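Local coordinates for PDZ domain protein (Parabacteroides distasonis, PDB 4L8N) that is of unknown function but binds magnesium and combines a DUF4136 domain with PDZ domains, which may recognise peptides or partner proteins, at residues K101-A113 / K305-D317. Sequence-based numbering, arbitrary orientation.
Sequences KSNAITEDQLASA and KTYNYTGISYDID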
loop_
_atom_site.group_PDB
_atom_site.type_symbol
_atom_site.label_atom_id
_atom_site.label_comp_id
_atom_site.label_asym_id
_atom_site.label_seq_id
_atom_site.Cartn_x
_atom_site.Cartn_y
_atom_site.Cartn_z
ATOM N N LYS A 101 -21.854 -42.937 -3.221
ATOM C CA LYS A 101 -23.238 -43.156 -2.801
ATOM C C LYS A 101 -23.650 -42.027 -1.837
ATOM O O LYS A 101 -22.807 -41.546 -1.079
ATOM C CB LYS A 101 -23.402 -44.542 -2.167
ATOM C CG LYS A 101 -23.258 -45.691 -3.169
ATOM C CD LYS A 101 -23.576 -47.050 -2.544
ATOM C CE LYS A 101 -25.063 -47.298 -2.344
ATOM N NZ LYS A 101 -25.322 -48.057 -1.089
ATOM N N SER A 102 -24.916 -41.565 -1.907
ATOM C CA SER A 102 -25.438 -40.451 -1.093
ATOM C C SER A 102 -25.235 -40.640 0.414
ATOM O O SER A 102 -25.027 -39.649 1.106
ATOM C CB SER A 102 -26.923 -40.225 -1.367
ATOM O OG SER A 102 -27.670 -41.424 -1.195
ATOM N N ASN A 103 -25.299 -41.893 0.911
ATOM C CA ASN A 103 -25.164 -42.255 2.331
ATOM C C ASN A 103 -23.709 -42.655 2.755
ATOM O O ASN A 103 -23.504 -43.097 3.894
ATOM C CB ASN A 103 -26.128 -43.413 2.646
ATOM C CG ASN A 103 -25.841 -44.696 1.892
ATOM O OD1 ASN A 103 -25.384 -44.690 0.744
ATOM N ND2 ASN A 103 -26.106 -45.830 2.517
ATOM N N ALA A 104 -22.715 -42.499 1.850
ATOM C CA ALA A 104 -21.314 -42.856 2.105
ATOM C C ALA A 104 -20.544 -41.752 2.833
ATOM O O ALA A 104 -20.664 -40.566 2.501
ATOM C CB ALA A 104 -20.600 -43.199 0.804
ATOM N N ILE A 105 -19.794 -42.165 3.870
ATOM C CA ILE A 105 -18.887 -41.319 4.635
ATOM C C ILE A 105 -17.520 -41.870 4.292
ATOM O O ILE A 105 -17.255 -43.057 4.531
ATOM C CB ILE A 105 -19.186 -41.241 6.171
ATOM C CG1 ILE A 105 -20.591 -40.669 6.470
ATOM C CG2 ILE A 105 -18.109 -40.433 6.918
ATOM C CD1 ILE A 105 -20.917 -39.189 5.948
ATOM N N THR A 106 -16.697 -41.046 3.641
ATOM C CA THR A 106 -15.379 -41.458 3.194
ATOM C C THR A 106 -14.339 -41.209 4.279
ATOM O O THR A 106 -14.554 -40.394 5.189
ATOM C CB THR A 106 -14.989 -40.725 1.904
ATOM O OG1 THR A 106 -14.765 -39.351 2.179
ATOM C CG2 THR A 106 -16.005 -40.884 0.803
ATOM N N GLU A 107 -13.189 -41.885 4.151
ATOM C CA GLU A 107 -12.055 -41.719 5.049
ATOM C C GLU A 107 -11.506 -40.286 4.952
ATOM O O GLU A 107 -11.021 -39.771 5.949
ATOM C CB GLU A 107 -10.967 -42.757 4.763
ATOM C CG GLU A 107 -11.372 -44.170 5.175
ATOM C CD GLU A 107 -10.396 -45.249 4.751
ATOM O OE1 GLU A 107 -9.795 -45.138 3.655
ATOM O OE2 GLU A 107 -10.221 -46.205 5.536
ATOM N N ASP A 108 -11.658 -39.626 3.795
ATOM C CA ASP A 108 -11.252 -38.227 3.613
ATOM C C ASP A 108 -12.124 -37.323 4.519
ATOM O O ASP A 108 -11.606 -36.440 5.214
ATOM C CB ASP A 108 -11.370 -37.824 2.130
ATOM C CG ASP A 108 -11.078 -36.365 1.853
ATOM O OD1 ASP A 108 -9.879 -36.012 1.725
ATOM O OD2 ASP A 108 -12.052 -35.573 1.745
ATOM N N GLN A 109 -13.443 -37.590 4.550
ATOM C CA GLN A 109 -14.377 -36.831 5.372
ATOM C C GLN A 109 -14.060 -37.031 6.866
ATOM O O GLN A 109 -13.925 -36.045 7.591
ATOM C CB GLN A 109 -15.830 -37.223 5.049
ATOM C CG GLN A 109 -16.293 -36.796 3.651
ATOM C CD GLN A 109 -17.645 -37.382 3.326
ATOM O OE1 GLN A 109 -17.791 -38.576 3.031
ATOM N NE2 GLN A 109 -18.675 -36.564 3.416
ATOM N N LEU A 110 -13.881 -38.299 7.297
ATOM C CA LEU A 110 -13.570 -38.685 8.676
ATOM C C LEU A 110 -12.217 -38.128 9.152
ATOM O O LEU A 110 -12.096 -37.751 10.320
ATOM C CB LEU A 110 -13.598 -40.208 8.830
ATOM C CG LEU A 110 -14.970 -40.881 8.706
ATOM C CD1 LEU A 110 -14.837 -42.326 8.322
ATOM C CD2 LEU A 110 -15.799 -40.734 9.984
ATOM N N ALA A 111 -11.223 -38.029 8.249
ATOM C CA ALA A 111 -9.913 -37.461 8.578
ATOM C C ALA A 111 -10.065 -35.996 8.980
ATOM O O ALA A 111 -9.379 -35.536 9.888
ATOM C CB ALA A 111 -8.966 -37.597 7.403
ATOM N N SER A 112 -11.006 -35.288 8.334
ATOM C CA SER A 112 -11.335 -33.896 8.615
ATOM C C SER A 112 -12.155 -33.771 9.894
ATOM O O SER A 112 -11.896 -32.854 10.676
ATOM C CB SER A 112 -12.100 -33.289 7.455
ATOM O OG SER A 112 -11.194 -32.772 6.501
ATOM N N ALA A 113 -13.111 -34.708 10.131
ATOM C CA ALA A 113 -13.960 -34.716 11.322
ATOM C C ALA A 113 -13.167 -35.059 12.598
ATOM O O ALA A 113 -13.450 -34.496 13.660
ATOM C CB ALA A 113 -15.115 -35.691 11.139
ATOM N N LYS A 305 -3.583 -32.250 4.700
ATOM C CA LYS A 305 -4.226 -33.461 5.239
ATOM C C LYS A 305 -3.399 -34.710 4.959
ATOM O O LYS A 305 -2.958 -34.930 3.831
ATOM C CB LYS A 305 -5.643 -33.657 4.665
ATOM C CG LYS A 305 -6.411 -34.850 5.258
ATOM C CD LYS A 305 -7.781 -35.107 4.595
ATOM C CE LYS A 305 -8.730 -33.954 4.833
ATOM N NZ LYS A 305 -10.114 -34.274 4.437
ATOM N N THR A 306 -3.212 -35.523 5.995
ATOM C CA THR A 306 -2.555 -36.811 5.902
ATOM C C THR A 306 -3.388 -37.786 6.694
ATOM O O THR A 306 -3.681 -37.529 7.848
ATOM C CB THR A 306 -1.095 -36.771 6.372
ATOM O OG1 THR A 306 -0.384 -35.796 5.613
ATOM C CG2 THR A 306 -0.396 -38.129 6.228
ATOM N N TYR A 307 -3.772 -38.903 6.083
ATOM C CA TYR A 307 -4.532 -39.933 6.770
ATOM C C TYR A 307 -4.172 -41.310 6.245
ATOM O O TYR A 307 -3.634 -41.425 5.145
ATOM C CB TYR A 307 -6.051 -39.676 6.665
ATOM C CG TYR A 307 -6.645 -39.746 5.269
ATOM C CD1 TYR A 307 -6.651 -38.630 4.437
ATOM C CD2 TYR A 307 -7.316 -40.884 4.832
ATOM C CE1 TYR A 307 -7.214 -38.677 3.164
ATOM C CE2 TYR A 307 -7.926 -40.928 3.578
ATOM C CZ TYR A 307 -7.860 -39.825 2.740
ATOM O OH TYR A 307 -8.445 -39.847 1.497
ATOM N N ASN A 308 -4.463 -42.357 7.044
ATOM C CA ASN A 308 -4.317 -43.764 6.636
ATOM C C ASN A 308 -5.521 -44.098 5.773
ATOM O O ASN A 308 -6.670 -43.981 6.236
ATOM C CB ASN A 308 -4.231 -44.723 7.837
ATOM C CG ASN A 308 -2.862 -44.978 8.417
ATOM O OD1 ASN A 308 -1.805 -44.784 7.800
ATOM N ND2 ASN A 308 -2.866 -45.491 9.622
ATOM N N TYR A 309 -5.257 -44.455 4.504
ATOM C CA TYR A 309 -6.259 -44.799 3.521
ATOM C C TYR A 309 -6.361 -46.317 3.309
ATOM O O TYR A 309 -5.352 -46.974 3.028
ATOM C CB TYR A 309 -5.917 -44.101 2.204
ATOM C CG TYR A 309 -6.779 -44.523 1.032
ATOM C CD1 TYR A 309 -8.079 -44.050 0.894
ATOM C CD2 TYR A 309 -6.285 -45.379 0.050
ATOM C CE1 TYR A 309 -8.875 -44.430 -0.183
ATOM C CE2 TYR A 309 -7.064 -45.747 -1.041
ATOM C CZ TYR A 309 -8.363 -45.274 -1.150
ATOM O OH TYR A 309 -9.141 -45.617 -2.226
ATOM N N THR A 310 -7.594 -46.852 3.401
ATOM C CA THR A 310 -7.924 -48.260 3.156
ATOM C C THR A 310 -8.880 -48.358 1.936
ATOM O O THR A 310 -8.842 -49.337 1.202
ATOM C CB THR A 310 -8.534 -48.940 4.387
ATOM O OG1 THR A 310 -9.870 -48.473 4.562
ATOM C CG2 THR A 310 -7.708 -48.761 5.661
ATOM N N GLY A 311 -9.725 -47.354 1.745
ATOM C CA GLY A 311 -10.673 -47.315 0.639
ATOM C C GLY A 311 -12.101 -47.602 1.035
ATOM O O GLY A 311 -12.967 -47.643 0.167
ATOM N N ILE A 312 -12.362 -47.811 2.343
ATOM C CA ILE A 312 -13.694 -48.125 2.875
ATOM C C ILE A 312 -14.504 -46.835 3.050
ATOM O O ILE A 312 -13.995 -45.828 3.559
ATOM C CB ILE A 312 -13.621 -48.932 4.227
ATOM C CG1 ILE A 312 -12.886 -50.278 4.072
ATOM C CG2 ILE A 312 -15.010 -49.159 4.859
ATOM C CD1 ILE A 312 -12.198 -50.800 5.383
ATOM N N SER A 313 -15.775 -46.894 2.631
ATOM C CA SER A 313 -16.786 -45.868 2.828
ATOM C C SER A 313 -17.824 -46.442 3.822
ATOM O O SER A 313 -18.149 -47.628 3.749
ATOM C CB SER A 313 -17.391 -45.453 1.498
ATOM O OG SER A 313 -16.423 -44.733 0.750
ATOM N N TYR A 314 -18.255 -45.643 4.803
ATOM C CA TYR A 314 -19.154 -46.086 5.880
ATOM C C TYR A 314 -20.540 -45.452 5.734
ATOM O O TYR A 314 -20.646 -44.376 5.136
ATOM C CB TYR A 314 -18.542 -45.723 7.262
ATOM C CG TYR A 314 -17.134 -46.244 7.490
ATOM C CD1 TYR A 314 -16.023 -45.495 7.119
ATOM C CD2 TYR A 314 -16.914 -47.484 8.074
ATOM C CE1 TYR A 314 -14.729 -45.977 7.302
ATOM C CE2 TYR A 314 -15.625 -47.973 8.272
ATOM C CZ TYR A 314 -14.532 -47.210 7.899
ATOM O OH TYR A 314 -13.254 -47.677 8.108
ATOM N N ASP A 315 -21.598 -46.101 6.282
ATOM C CA ASP A 315 -22.976 -45.584 6.225
ATOM C C ASP A 315 -23.140 -44.446 7.229
ATOM O O ASP A 315 -22.933 -44.658 8.416
ATOM C CB ASP A 315 -24.000 -46.713 6.507
ATOM C CG ASP A 315 -25.428 -46.521 5.995
ATOM O OD1 ASP A 315 -25.930 -45.373 6.032
ATOM O OD2 ASP A 315 -26.076 -47.539 5.642
ATOM N N ILE A 316 -23.525 -43.247 6.759
ATOM C CA ILE A 316 -23.745 -42.038 7.579
ATOM C C ILE A 316 -24.666 -42.331 8.804
ATOM O O ILE A 316 -24.508 -41.696 9.848
ATOM C CB ILE A 316 -24.284 -40.860 6.698
ATOM C CG1 ILE A 316 -24.307 -39.507 7.469
ATOM C CG2 ILE A 316 -25.621 -41.190 5.996
ATOM C CD1 ILE A 316 -24.606 -38.223 6.618
ATOM N N ASP A 317 -25.587 -43.304 8.676
ATOM C CA ASP A 317 -26.523 -43.685 9.734
ATOM C C ASP A 317 -25.957 -44.905 10.503
ATOM O O ASP A 317 -25.485 -44.709 11.628
ATOM C CB ASP A 317 -27.934 -43.940 9.152
ATOM C CG ASP A 317 -28.390 -42.902 8.127
ATOM O OD1 ASP A 317 -28.433 -41.694 8.476
ATOM O OD2 ASP A 317 -28.694 -43.297 6.977
#
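E107, in the first turn of helix 107-113, reaches into the loop joining strands 298-309 and 312-315. Its CB rests on CE2 of Y307 at 3.7 Å, and CG passes the carbonyl O of I312 and the ring edge of Y314. Because the chain runs extended beyond CG (chi2 173°), the carboxylate arrives at the backbone of the loop. There OE1 takes two N-H groups: it receives T310 N at 2.8 Å on its syn lone pair, whereas G311 N comes from above the carboxylate plane. OE2 accepts from T310 OG1 and has a second partner in the hydroxyl of Y413. With an alanine here, both loop N-H groups and the T310 hydroxyl would probably lose their buried carboxylate, and the loop would be freer to shift. Farther along, K305 of the strand donates from NZ to D108 O at 2.7 Å, to S112 OG and, more weakly, to D108 OD1, its salt-bridge partner. Before the helix, which T106 and Q109 open with a capping box, I105 and Y314 exchange backbone hydrogen bonds as an antiparallel pair, and I316 N donates to N103 O. Strand 104-105 thereby becomes the edge of a small antiparallel sheet with strands 312-315 and 322-325.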